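Deoxyribodipyrimidine photo-lyase (Oryza sativa Japonica Group, PDB 3UMV) repairs ultraviolet-damaged DNA by using light and its FAD cofactor to split cyclobutane pyrimidine dimers back into separate pyrimidines. Local coordinates at residues Q48-N53 with A102-R107; W54-A59 with L70-A75; R95-L100 with F111-G116. All coordinates share one frame; numbering follows the deposited sequence.

Contact 1: residues Q48-N53 with A102-R107; sequences QRLADN and ADAAAR
Leu50 reaches from the loop 48-53 to the last turn of helix 87-106, and most of the contact is apolar. Its CD1 methyl touches Asp103 CB at 3.9 Å. The same methyl lies 4.3 Å from Ala104 CB and also meets the backbone N of Ala104. CG of Leu50 is anti to the carbonyl carbon (chi1 -55°), and this sends the branched end of the side chain out to the helix. Closer to the backbone, Leu50 CB sits over one face of the Arg107 guanidinium, 3.9 Å from Arg107 NH1 and toward the rim of the group. The Arg107 chain is extended from CG to NE and carries its flat end across to Leu50.

The polar link runs through water. At the edge of the guanidinium, in its plane, Arg107 NH2 donates to a water at 2.6 Å. That water gives a weak hydrogen bond to Leu50 O.

Other hydrogen bonds fix the loop itself. Arg49 grips Asp52 O side-on with NE and NH2, each nitrogen 3.1 Å from that oxygen and both on the same face of the carbonyl plane. Asn53 ND2 donates to Arg49 O at 3.0 Å. Asn53 OD1 accepts from Leu56 N, which makes Asn53 the N-cap of helix 54-66. This is a strand-to-helix loop packed on a neighbouring helix, within the Rossmann-like alpha/beta domain of photolyases.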
ATOM      1  N   GLN A  48      -1.037   3.158  -9.772  1.00 13.83           N
ATOM      2  CA  GLN A  48      -1.974   2.829 -10.830  1.00 12.38           C
ATOM      3  C   GLN A  48      -2.998   3.938 -11.059  1.00 15.81           C
ATOM      4  O   GLN A  48      -4.199   3.781 -10.774  1.00 16.67           O
ATOM      5  CB  GLN A  48      -2.629   1.487 -10.523  1.00 13.17           C
ATOM      6  CG  GLN A  48      -1.596   0.371 -10.442  1.00 14.67           C
ATOM      7  CD  GLN A  48      -2.048  -0.810  -9.610  1.00 18.84           C
ATOM      8  OE1 GLN A  48      -3.238  -1.130  -9.551  1.00 24.15           O
ATOM      9  NE2 GLN A  48      -1.094  -1.473  -8.969  1.00 20.71           N
ATOM     10  N   ARG A  49      -2.488   5.052 -11.574  1.00 17.23           N
ATOM     11  CA  ARG A  49      -3.255   6.267 -11.833  1.00 12.41           C
ATOM     12  C   ARG A  49      -2.500   7.138 -12.832  1.00 17.22           C
ATOM     13  O   ARG A  49      -1.274   7.077 -12.930  1.00 15.78           O
ATOM     14  CB  ARG A  49      -3.489   7.054 -10.537  1.00 12.40           C
ATOM     15  CG  ARG A  49      -2.239   7.750 -10.001  1.00 11.93           C
ATOM     16  CD  ARG A  49      -2.465   8.391  -8.612  1.00 14.62           C
ATOM     17  NE  ARG A  49      -1.193   8.936  -8.137  1.00 12.34           N
ATOM     18  CZ  ARG A  49      -0.282   8.247  -7.456  1.00 18.16           C
ATOM     19  NH1 ARG A  49      -0.515   6.983  -7.083  1.00 13.45           N
ATOM     20  NH2 ARG A  49       0.859   8.835  -7.126  1.00 15.51           N
ATOM     21  N   LEU A  50      -3.247   7.947 -13.578  1.00 15.79           N
ATOM     22  CA  LEU A  50      -2.647   8.902 -14.510  1.00 17.35           C
ATOM     23  C   LEU A  50      -2.492  10.284 -13.867  1.00 20.71           C
ATOM     24  O   LEU A  50      -1.559  11.010 -14.194  1.00 21.75           O
ATOM     25  CB  LEU A  50      -3.462   8.994 -15.796  1.00 20.00           C
ATOM     26  CG  LEU A  50      -3.674   7.649 -16.484  1.00 20.63           C
ATOM     27  CD1 LEU A  50      -4.608   7.788 -17.687  1.00 22.37           C
ATOM     28  CD2 LEU A  50      -2.323   7.059 -16.885  1.00 17.56           C
ATOM     29  N   ALA A  51      -3.379  10.643 -12.939  1.00 18.87           N
ATOM     30  CA  ALA A  51      -3.292  11.954 -12.317  1.00 19.74           C
ATOM     31  C   ALA A  51      -2.316  11.932 -11.153  1.00 14.95           C
ATOM     32  O   ALA A  51      -2.097  10.888 -10.536  1.00 15.70           O
ATOM     33  CB  ALA A  51      -4.667  12.431 -11.843  1.00 26.12           C
ATOM     34  N   ASP A  52      -1.733  13.084 -10.853  1.00 14.62           N
ATOM     35  CA  ASP A  52      -0.923  13.227  -9.638  1.00 13.21           C
ATOM     36  C   ASP A  52       0.141  12.123  -9.504  1.00 14.91           C
ATOM     37  O   ASP A  52       0.376  11.593  -8.407  1.00 13.64           O
ATOM     38  CB  ASP A  52      -1.830  13.187  -8.407  1.00 15.74           C
ATOM     39  CG  ASP A  52      -2.892  14.268  -8.430  1.00 21.48           C
ATOM     40  OD1 ASP A  52      -4.002  14.026  -7.908  1.00 23.92           O
ATOM     41  OD2 ASP A  52      -2.613  15.361  -8.972  1.00 20.36           O
ATOM     42  N   ASN A  53       0.812  11.815 -10.606  1.00 15.40           N
ATOM     43  CA  ASN A  53       1.753  10.708 -10.633  1.00 15.81           C
ATOM     44  C   ASN A  53       3.136  11.204 -11.075  1.00 17.58           C
ATOM     45  O   ASN A  53       3.363  11.442 -12.252  1.00 19.68           O
ATOM     46  CB  ASN A  53       1.219   9.616 -11.568  1.00 13.83           C
ATOM     47  CG  ASN A  53       2.113   8.391 -11.603  1.00 16.44           C
ATOM     48  OD1 ASN A  53       3.322   8.496 -11.435  1.00 16.28           O
ATOM     49  ND2 ASN A  53       1.517   7.224 -11.818  1.00 14.49           N
ATOM     50  N   ALA A 102      -9.037   2.882 -20.120  1.00 22.91           N
ATOM     51  CA  ALA A 102     -10.030   3.686 -20.829  1.00 21.51           C
ATOM     52  C   ALA A 102      -9.661   5.167 -20.806  1.00 23.08           C
ATOM     53  O   ALA A 102      -9.761   5.856 -21.812  1.00 25.29           O
ATOM     54  CB  ALA A 102     -11.421   3.474 -20.237  1.00 21.47           C
ATOM     55  N   ASP A 103      -9.230   5.653 -19.653  1.00 21.75           N
ATOM     56  CA  ASP A 103      -8.779   7.035 -19.567  1.00 23.55           C
ATOM     57  C   ASP A 103      -7.549   7.260 -20.442  1.00 21.97           C
ATOM     58  O   ASP A 103      -7.385   8.325 -21.040  1.00 23.09           O
ATOM     59  CB  ASP A 103      -8.484   7.429 -18.124  1.00 23.70           C
ATOM     60  CG  ASP A 103      -9.737   7.478 -17.262  1.00 32.08           C
ATOM     61  OD1 ASP A 103      -9.612   7.465 -16.020  1.00 32.11           O
ATOM     62  OD2 ASP A 103     -10.851   7.540 -17.828  1.00 32.87           O
ATOM     63  N   ALA A 104      -6.694   6.250 -20.526  1.00 20.56           N
ATOM     64  CA  ALA A 104      -5.467   6.374 -21.296  1.00 25.76           C
ATOM     65  C   ALA A 104      -5.783   6.547 -22.778  1.00 25.80           C
ATOM     66  O   ALA A 104      -5.238   7.430 -23.437  1.00 25.39           O
ATOM     67  CB  ALA A 104      -4.572   5.168 -21.074  1.00 25.95           C
ATOM     68  N   ALA A 105      -6.681   5.711 -23.288  1.00 24.54           N
ATOM     69  CA  ALA A 105      -7.043   5.747 -24.701  1.00 26.98           C
ATOM     70  C   ALA A 105      -7.735   7.058 -25.084  1.00 32.40           C
ATOM     71  O   ALA A 105      -7.472   7.610 -26.148  1.00 37.56           O
ATOM     72  CB  ALA A 105      -7.910   4.559 -25.060  1.00 22.75           C
ATOM     73  N   ALA A 106      -8.616   7.554 -24.221  1.00 29.98           N
ATOM     74  CA  ALA A 106      -9.269   8.832 -24.480  1.00 30.50           C
ATOM     75  C   ALA A 106      -8.230   9.949 -24.620  1.00 32.19           C
ATOM     76  O   ALA A 106      -8.420  10.886 -25.401  1.00 32.24           O
ATOM     77  CB  ALA A 106     -10.260   9.157 -23.383  1.00 28.22           C
ATOM     78  N   ARG A 107      -7.135   9.841 -23.868  1.00 27.65           N
ATOM     79  CA  ARG A 107      -6.029  10.801 -23.947  1.00 32.98           C
ATOM     80  C   ARG A 107      -5.029  10.477 -25.052  1.00 35.36           C
ATOM     81  O   ARG A 107      -4.034  11.188 -25.205  1.00 36.67           O
ATOM     82  CB  ARG A 107      -5.224  10.817 -22.651  1.00 37.13           C
ATOM     83  CG  ARG A 107      -5.916  11.336 -21.427  1.00 44.67           C
ATOM     84  CD  ARG A 107      -4.879  11.461 -20.331  1.00 50.81           C
ATOM     85  NE  ARG A 107      -5.460  11.639 -19.007  1.00 59.81           N
ATOM     86  CZ  ARG A 107      -4.779  12.104 -17.966  1.00 66.19           C
ATOM     87  NH1 ARG A 107      -5.368  12.237 -16.783  1.00 68.52           N
ATOM     88  NH2 ARG A 107      -3.505  12.445 -18.115  1.00 67.60           N
TER
HETATM   89  O   HOH W   1      -2.809  13.116 -15.678  1.00 38.19           O

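Contact 2: residues W54-A59 with L70-A75. With URE (urea), chain M.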
ATOM      1  N   TRP A  54       4.058  11.366 -10.127  1.00 14.31           N
ATOM      2  CA  TRP A  54       5.364  11.942 -10.468  1.00 13.39           C
ATOM      3  C   TRP A  54       6.162  11.104 -11.450  1.00 17.23           C
ATOM      4  O   TRP A  54       6.969  11.646 -12.195  1.00 17.38           O
ATOM      5  CB  TRP A  54       6.222  12.230  -9.234  1.00 14.80           C
ATOM      6  CG  TRP A  54       5.718  13.360  -8.374  1.00 12.78           C
ATOM      7  CD1 TRP A  54       5.326  13.281  -7.066  1.00 12.97           C
ATOM      8  CD2 TRP A  54       5.553  14.731  -8.760  1.00 11.51           C
ATOM      9  NE1 TRP A  54       4.928  14.517  -6.614  1.00 15.70           N
ATOM     10  CE2 TRP A  54       5.037  15.421  -7.638  1.00 13.99           C
ATOM     11  CE3 TRP A  54       5.763  15.436  -9.950  1.00 16.55           C
ATOM     12  CZ2 TRP A  54       4.761  16.795  -7.662  1.00 17.68           C
ATOM     13  CZ3 TRP A  54       5.476  16.805  -9.978  1.00 15.65           C
ATOM     14  CH2 TRP A  54       4.986  17.462  -8.835  1.00 19.13           C
ATOM     15  N   ALA A  55       5.946   9.791 -11.453  1.00 13.97           N
ATOM     16  CA  ALA A  55       6.717   8.930 -12.336  1.00 15.16           C
ATOM     17  C   ALA A  55       6.260   9.162 -13.772  1.00 14.74           C
ATOM     18  O   ALA A  55       7.077   9.308 -14.673  1.00 17.86           O
ATOM     19  CB  ALA A  55       6.563   7.474 -11.939  1.00 12.79           C
ATOM     20  N   LEU A  56       4.946   9.238 -13.973  1.00 16.29           N
ATOM     21  CA  LEU A  56       4.395   9.521 -15.289  1.00 15.71           C
ATOM     22  C   LEU A  56       4.795  10.934 -15.769  1.00 18.00           C
ATOM     23  O   LEU A  56       5.200  11.117 -16.915  1.00 16.34           O
ATOM     24  CB  LEU A  56       2.870   9.366 -15.272  1.00 14.78           C
ATOM     25  CG  LEU A  56       2.174   9.735 -16.584  1.00 15.66           C
ATOM     26  CD1 LEU A  56       2.710   8.865 -17.708  1.00 18.78           C
ATOM     27  CD2 LEU A  56       0.653   9.605 -16.456  1.00 19.17           C
ATOM     28  N   LEU A  57       4.693  11.920 -14.878  1.00 18.27           N
ATOM     29  CA  LEU A  57       5.092  13.301 -15.182  1.00 15.15           C
ATOM     30  C   LEU A  57       6.554  13.365 -15.615  1.00 17.08           C
ATOM     31  O   LEU A  57       6.897  14.055 -16.576  1.00 16.14           O
ATOM     32  CB  LEU A  57       4.860  14.208 -13.968  1.00 20.42           C
ATOM     33  CG  LEU A  57       3.408  14.606 -13.701  1.00 24.85           C
ATOM     34  CD1 LEU A  57       3.243  15.192 -12.304  1.00 22.09           C
ATOM     35  CD2 LEU A  57       2.948  15.593 -14.754  1.00 30.21           C
ATOM     36  N   HIS A  58       7.414  12.640 -14.907  1.00 17.27           N
ATOM     37  CA  HIS A  58       8.825  12.587 -15.260  1.00 17.48           C
ATOM     38  C   HIS A  58       9.027  11.985 -16.651  1.00 20.15           C
ATOM     39  O   HIS A  58       9.769  12.525 -17.467  1.00 18.71           O
ATOM     40  CB  HIS A  58       9.618  11.797 -14.219  1.00 19.20           C
ATOM     41  CG  HIS A  58      11.092  11.801 -14.473  1.00 22.56           C
ATOM     42  ND1 HIS A  58      11.821  10.647 -14.676  1.00 23.59           N
ATOM     43  CD2 HIS A  58      11.970  12.825 -14.581  1.00 20.23           C
ATOM     44  CE1 HIS A  58      13.088  10.960 -14.885  1.00 20.03           C
ATOM     45  NE2 HIS A  58      13.205  12.274 -14.831  1.00 23.26           N
ATOM     46  N   ALA A  59       8.352  10.872 -16.924  1.00 18.59           N
ATOM     47  CA  ALA A  59       8.449  10.236 -18.235  1.00 16.21           C
ATOM     48  C   ALA A  59       8.005  11.211 -19.329  1.00 18.13           C
ATOM     49  O   ALA A  59       8.702  11.390 -20.312  1.00 20.50           O
ATOM     50  CB  ALA A  59       7.636   8.934 -18.279  1.00 16.37           C
ATOM     51  N   LEU A  70       5.557   8.734 -25.935  1.00 20.80           N
ATOM     52  CA  LEU A  70       5.425   8.290 -24.548  1.00 21.66           C
ATOM     53  C   LEU A  70       4.425   7.145 -24.453  1.00 22.02           C
ATOM     54  O   LEU A  70       3.339   7.223 -25.029  1.00 22.10           O
ATOM     55  CB  LEU A  70       4.921   9.447 -23.687  1.00 21.11           C
ATOM     56  CG  LEU A  70       4.607   9.131 -22.214  1.00 23.91           C
ATOM     57  CD1 LEU A  70       5.860   8.762 -21.458  1.00 20.05           C
ATOM     58  CD2 LEU A  70       3.922  10.303 -21.549  1.00 24.88           C
ATOM     59  N   ALA A  71       4.791   6.090 -23.729  1.00 22.43           N
ATOM     60  CA  ALA A  71       3.902   4.951 -23.511  1.00 20.19           C
ATOM     61  C   ALA A  71       3.907   4.523 -22.046  1.00 20.53           C
ATOM     62  O   ALA A  71       4.893   4.741 -21.340  1.00 20.95           O
ATOM     63  CB  ALA A  71       4.301   3.783 -24.376  1.00 19.30           C
ATOM     64  N   VAL A  72       2.799   3.933 -21.602  1.00 18.83           N
ATOM     65  CA  VAL A  72       2.708   3.339 -20.267  1.00 16.63           C
ATOM     66  C   VAL A  72       2.635   1.823 -20.428  1.00 17.37           C
ATOM     67  O   VAL A  72       1.963   1.317 -21.336  1.00 20.28           O
ATOM     68  CB  VAL A  72       1.451   3.826 -19.504  1.00 20.35           C
ATOM     69  CG1 VAL A  72       1.334   3.109 -18.164  1.00 19.07           C
ATOM     70  CG2 VAL A  72       1.476   5.340 -19.329  1.00 21.04           C
ATOM     71  N   ALA A  73       3.341   1.096 -19.569  1.00 13.94           N
ATOM     72  CA  ALA A  73       3.288  -0.362 -19.574  1.00 16.73           C
ATOM     73  C   ALA A  73       3.048  -0.885 -18.168  1.00 17.36           C
ATOM     74  O   ALA A  73       3.642  -0.390 -17.215  1.00 16.89           O
ATOM     75  CB  ALA A  73       4.586  -0.952 -20.148  1.00 18.11           C
ATOM     76  N   PHE A  74       2.156  -1.868 -18.036  1.00 15.30           N
ATOM     77  CA  PHE A  74       1.896  -2.492 -16.742  1.00 14.61           C
ATOM     78  C   PHE A  74       2.128  -3.989 -16.842  1.00 12.47           C
ATOM     79  O   PHE A  74       1.587  -4.647 -17.739  1.00 19.16           O
ATOM     80  CB  PHE A  74       0.461  -2.242 -16.283  1.00 18.17           C
ATOM     81  CG  PHE A  74       0.176  -2.773 -14.912  1.00 16.08           C
ATOM     82  CD1 PHE A  74       0.327  -1.955 -13.799  1.00 17.08           C
ATOM     83  CD2 PHE A  74      -0.204  -4.094 -14.721  1.00 15.85           C
ATOM     84  CE1 PHE A  74       0.086  -2.445 -12.531  1.00 18.23           C
ATOM     85  CE2 PHE A  74      -0.450  -4.589 -13.452  1.00 17.73           C
ATOM     86  CZ  PHE A  74      -0.308  -3.770 -12.353  1.00 19.89           C
ATOM     87  N   ALA A  75       2.928  -4.541 -15.940  1.00 13.97           N
ATOM     88  CA  ALA A  75       3.123  -5.999 -15.910  1.00 22.14           C
ATOM     89  C   ALA A  75       2.418  -6.625 -14.718  1.00 19.95           C
ATOM     90  O   ALA A  75       2.718  -6.297 -13.568  1.00 18.97           O
ATOM     91  CB  ALA A  75       4.610  -6.347 -15.879  1.00 22.51           C
TER
HETATM   92  C   URE M 904       1.085  -6.872  -9.995  1.00 21.71           C
HETATM   93  O   URE M 904       1.871  -6.062 -10.497  1.00 24.09           O
HETATM   94  N1  URE M 904       0.991  -8.079 -10.488  1.00 18.35           N
HETATM   95  N2  URE M 904       0.360  -6.555  -8.948  1.00 22.69           N
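Leu70, at the start of strand 70-75, meets Ala59 and Leu56 of helix 54-66. Helix and strand are consecutive parts of a right-handed beta-alpha-beta crossover that begins with strand 40-44, as in Rossmann-like folds. The two short segments run nearly antiparallel, at 149°, with their axes 9.8 Å apart. All the residues that touch are buried, and only apolar side chains carry the contact.

Leu70 has the largest share of the buried surface. Its CG is anti to the backbone N (chi1 175°), and its two methyls take different partners. CD1 presses on the Ala59 methyl, with Leu70 CD1 and Ala59 CB 3.6 Å apart. The short alanine side chain lets the helix backbone come near, so the same CD1 lies 3.9 Å from Ala59 C. The other methyl, Leu70 CD2, is 4.3 Å from Leu56 CD1.

Leu56 comes second. Its first bond does not aim at the strand, but its end bends nearer. Leu56 and Ala59 also touch Tyr42 of strand 40-44, the neighbour of 70-75 in the sheet. Val72 adds a smaller patch. Leu56 and Val72 cross at about a right angle, and Leu56 CD1 rests 4.1 Å from Val72 CG2.

Contact 3: residues R95-L100 with F111-G116. With URE (urea), chain N.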
ATOM      1  N   ARG A  95     -10.018  -4.388 -12.209  1.00 15.25           N
ATOM      2  CA  ARG A  95     -11.133  -3.507 -12.537  1.00 17.99           C
ATOM      3  C   ARG A  95     -10.675  -2.045 -12.501  1.00 18.46           C
ATOM      4  O   ARG A  95     -11.139  -1.234 -13.293  1.00 21.07           O
ATOM      5  CB  ARG A  95     -12.324  -3.752 -11.602  1.00 21.51           C
ATOM      6  CG  ARG A  95     -12.817  -5.189 -11.644  1.00 24.08           C
ATOM      7  CD  ARG A  95     -14.166  -5.367 -10.959  1.00 27.80           C
ATOM      8  NE  ARG A  95     -14.490  -6.784 -10.821  1.00 29.58           N
ATOM      9  CZ  ARG A  95     -15.018  -7.538 -11.785  1.00 30.26           C
ATOM     10  NH1 ARG A  95     -15.306  -7.018 -12.972  1.00 29.49           N
ATOM     11  NH2 ARG A  95     -15.259  -8.822 -11.557  1.00 31.61           N
ATOM     12  N   GLY A  96      -9.750  -1.726 -11.597  1.00 14.78           N
ATOM     13  CA  GLY A  96      -9.136  -0.401 -11.581  1.00 15.44           C
ATOM     14  C   GLY A  96      -8.326  -0.098 -12.835  1.00 21.80           C
ATOM     15  O   GLY A  96      -8.386   1.014 -13.382  1.00 20.64           O
ATOM     16  N   LEU A  97      -7.575  -1.093 -13.307  1.00 22.26           N
ATOM     17  CA  LEU A  97      -6.745  -0.934 -14.494  1.00 24.61           C
ATOM     18  C   LEU A  97      -7.586  -0.841 -15.763  1.00 20.62           C
ATOM     19  O   LEU A  97      -7.201  -0.169 -16.712  1.00 25.65           O
ATOM     20  CB  LEU A  97      -5.743  -2.082 -14.621  1.00 21.96           C
ATOM     21  CG  LEU A  97      -4.413  -2.014 -13.883  1.00 28.27           C
ATOM     22  CD1 LEU A  97      -3.476  -3.070 -14.462  1.00 26.24           C
ATOM     23  CD2 LEU A  97      -3.811  -0.625 -14.004  1.00 27.48           C
ATOM     24  N   ARG A  98      -8.739  -1.507 -15.769  1.00 18.99           N
ATOM     25  CA  ARG A  98      -9.668  -1.407 -16.893  1.00 19.19           C
ATOM     26  C   ARG A  98     -10.121   0.044 -17.089  1.00 21.36           C
ATOM     27  O   ARG A  98     -10.197   0.533 -18.219  1.00 22.96           O
ATOM     28  CB  ARG A  98     -10.873  -2.325 -16.664  1.00 20.12           C
ATOM     29  CG  ARG A  98     -11.979  -2.192 -17.683  1.00 24.64           C
ATOM     30  CD  ARG A  98     -13.094  -3.165 -17.354  1.00 25.73           C
ATOM     31  NE  ARG A  98     -13.824  -3.570 -18.542  1.00 26.88           N
ATOM     32  CZ  ARG A  98     -14.632  -4.620 -18.565  1.00 26.25           C
ATOM     33  NH1 ARG A  98     -15.270  -4.956 -19.682  1.00 31.33           N
ATOM     34  NH2 ARG A  98     -14.784  -5.337 -17.457  1.00 27.57           N
ATOM     35  N   ARG A  99     -10.426   0.714 -15.981  0.50 19.28           N
ATOM     36  CA  ARG A  99     -10.815   2.120 -15.994  0.50 18.06           C
ATOM     37  C   ARG A  99      -9.662   2.996 -16.471  0.50 19.32           C
ATOM     38  O   ARG A  99      -9.840   3.885 -17.307  0.50 19.29           O
ATOM     39  CB  ARG A  99     -11.254   2.563 -14.594  0.50 16.88           C
ATOM     40  CG  ARG A  99     -12.544   1.920 -14.097  0.50 18.70           C
ATOM     41  CD  ARG A  99     -13.710   2.263 -15.011  0.50 24.36           C
ATOM     42  NE  ARG A  99     -13.783   3.700 -15.255  0.50 30.70           N
ATOM     43  CZ  ARG A  99     -14.506   4.552 -14.536  0.50 34.96           C
ATOM     44  NH1 ARG A  99     -15.234   4.117 -13.518  0.50 35.98           N
ATOM     45  NH2 ARG A  99     -14.499   5.842 -14.839  0.50 38.00           N
ATOM     46  N   LEU A 100      -8.477   2.740 -15.928  1.00 18.73           N
ATOM     47  CA  LEU A 100      -7.280   3.496 -16.298  1.00 17.66           C
ATOM     48  C   LEU A 100      -6.959   3.368 -17.790  1.00 22.27           C
ATOM     49  O   LEU A 100      -6.619   4.352 -18.458  1.00 22.52           O
ATOM     50  CB  LEU A 100      -6.089   3.046 -15.440  1.00 17.51           C
ATOM     51  CG  LEU A 100      -4.769   3.806 -15.602  1.00 20.41           C
ATOM     52  CD1 LEU A 100      -3.926   3.765 -14.329  1.00 21.41           C
ATOM     53  CD2 LEU A 100      -3.985   3.231 -16.754  1.00 22.61           C
ATOM     54  N   PHE A 111      -1.407   2.246 -23.644  1.00 21.08           N
ATOM     55  CA  PHE A 111      -1.262   1.475 -22.410  1.00 20.88           C
ATOM     56  C   PHE A 111      -1.004   0.019 -22.775  1.00 19.47           C
ATOM     57  O   PHE A 111      -1.887  -0.656 -23.297  1.00 22.30           O
ATOM     58  CB  PHE A 111      -2.528   1.602 -21.550  1.00 18.12           C
ATOM     59  CG  PHE A 111      -2.485   0.823 -20.252  1.00 19.04           C
ATOM     60  CD1 PHE A 111      -1.761   1.287 -19.162  1.00 18.69           C
ATOM     61  CD2 PHE A 111      -3.197  -0.358 -20.120  1.00 23.39           C
ATOM     62  CE1 PHE A 111      -1.740   0.567 -17.954  1.00 19.07           C
ATOM     63  CE2 PHE A 111      -3.175  -1.077 -18.928  1.00 19.93           C
ATOM     64  CZ  PHE A 111      -2.443  -0.607 -17.843  1.00 17.91           C
ATOM     65  N   PHE A 112       0.208  -0.459 -22.498  1.00 19.97           N
ATOM     66  CA  PHE A 112       0.563  -1.857 -22.732  1.00 21.81           C
ATOM     67  C   PHE A 112       0.307  -2.703 -21.485  1.00 21.86           C
ATOM     68  O   PHE A 112       0.869  -2.438 -20.424  1.00 26.46           O
ATOM     69  CB  PHE A 112       2.041  -1.980 -23.105  1.00 18.18           C
ATOM     70  CG  PHE A 112       2.384  -1.387 -24.445  1.00 22.43           C
ATOM     71  CD1 PHE A 112       2.415  -2.176 -25.580  1.00 23.36           C
ATOM     72  CD2 PHE A 112       2.676  -0.040 -24.563  1.00 23.68           C
ATOM     73  CE1 PHE A 112       2.734  -1.631 -26.819  1.00 23.87           C
ATOM     74  CE2 PHE A 112       2.996   0.518 -25.805  1.00 23.10           C
ATOM     75  CZ  PHE A 112       3.025  -0.280 -26.932  1.00 22.22           C
ATOM     76  N   LEU A 113      -0.542  -3.717 -21.619  1.00 21.07           N
ATOM     77  CA  LEU A 113      -0.806  -4.651 -20.533  1.00 22.29           C
ATOM     78  C   LEU A 113      -0.126  -5.989 -20.786  1.00 23.33           C
ATOM     79  O   LEU A 113      -0.383  -6.639 -21.800  1.00 27.62           O
ATOM     80  CB  LEU A 113      -2.307  -4.870 -20.360  1.00 21.30           C
ATOM     81  CG  LEU A 113      -2.620  -5.807 -19.192  1.00 24.69           C
ATOM     82  CD1 LEU A 113      -2.104  -5.222 -17.898  1.00 24.75           C
ATOM     83  CD2 LEU A 113      -4.118  -6.083 -19.098  1.00 28.63           C
ATOM     84  N   PHE A 114       0.732  -6.399 -19.855  1.00 19.77           N
ATOM     85  CA  PHE A 114       1.463  -7.660 -19.974  1.00 21.63           C
ATOM     86  C   PHE A 114       1.082  -8.612 -18.839  1.00 23.51           C
ATOM     87  O   PHE A 114       1.264  -8.290 -17.662  1.00 21.97           O
ATOM     88  CB  PHE A 114       2.971  -7.399 -19.949  1.00 21.53           C
ATOM     89  CG  PHE A 114       3.475  -6.604 -21.131  1.00 24.05           C
ATOM     90  CD1 PHE A 114       4.065  -5.363 -20.953  1.00 19.51           C
ATOM     91  CD2 PHE A 114       3.353  -7.100 -22.415  1.00 27.28           C
ATOM     92  CE1 PHE A 114       4.540  -4.637 -22.040  1.00 21.07           C
ATOM     93  CE2 PHE A 114       3.817  -6.378 -23.509  1.00 27.59           C
ATOM     94  CZ  PHE A 114       4.407  -5.144 -23.324  1.00 26.13           C
ATOM     95  N   THR A 115       0.542  -9.779 -19.175  1.00 24.22           N
ATOM     96  CA  THR A 115       0.133 -10.715 -18.132  1.00 29.93           C
ATOM     97  C   THR A 115       1.115 -11.875 -17.909  1.00 34.59           C
ATOM     98  O   THR A 115       0.869 -12.763 -17.090  1.00 35.06           O
ATOM     99  CB  THR A 115      -1.304 -11.230 -18.360  1.00 30.57           C
ATOM    100  OG1 THR A 115      -1.440 -11.724 -19.697  1.00 37.03           O
ATOM    101  CG2 THR A 115      -2.291 -10.093 -18.154  1.00 29.55           C
ATOM    102  N   GLY A 116       2.238 -11.842 -18.617  1.00 32.39           N
ATOM    103  CA  GLY A 116       3.244 -12.884 -18.496  1.00 37.98           C
ATOM    104  C   GLY A 116       4.284 -12.611 -17.423  1.00 39.08           C
ATOM    105  O   GLY A 116       4.947 -13.531 -16.953  1.00 44.90           O
TER
HETATM  106  C   URE N 905       1.021  -5.983 -25.645  1.00 33.24           C
HETATM  107  O   URE N 905       0.253  -5.036 -25.644  1.00 28.10           O
HETATM  108  N1  URE N 905       0.948  -6.879 -24.695  1.00 33.15           N
HETATM  109  N2  URE N 905       1.922  -6.096 -26.590  1.00 34.60           N
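The Phe111 ring receives two leucines of helix 87-106, both at an oblique approach. Leu100 CD2 lies 3.7 Å from Phe111 CE1, beside the CD1-CE1 bond. Leu97 CD2 is 4.1 Å from Phe111 CZ. Both leucine side chains cross the phenylalanine at about a right angle. CG of Phe111 stands anti to the backbone N (chi1 179°), which carries the ring toward the helix.

Phe112 and Phe114 border a bound urea. Its O is 3.6 Å from Phe112 CD1, and its N1 is 3.1 Å from Phe114 CE2, both oblique to the rings. Urea N1 also donates to Leu113 O at 3.2 Å, with an angle of 153° at the hydrogen. Putting an alanine at Phe114 would probably leave N1 without this ring beside it and open a gap against Ile121 and Leu124 of helix 120-127.

Helix 87-106 is the helix of the beta-alpha-beta crossover from strand 70-75 to strand 111-114, and its short segment runs at 154° to the strand. Leu113, like Phe111, points its first side-chain bond toward the helix. Leu113 also touches Trp222 and Leu225 of helix 222-231. Across to helix 87-106, Leu113 CD1 is 4.3 Å from Leu97 CD1.

From the N terminus, the chain leaves strand 40-44 through the loop 48-53, which opens contact 1. Helix 54-66 turns back into strand 70-75, and contact 2 closes this first short loop. Helix 87-106 follows. Its 95-100 part opens contact 3 before segment 102-107, the helix end and the residue after it, closes contact 1. Contact 2 is therefore enclosed within the span of contact 1, whereas contacts 1 and 3 cross. Contact 3 closes last, at strand 111-114. Contacts 2 and 3 come in series and join successive crossovers to neighbouring parallel strands of one sheet. Leu100 touches the loop 48-53 as well, and Phe74 packs on Leu97 and Phe111, so the three contacts form continuous packing.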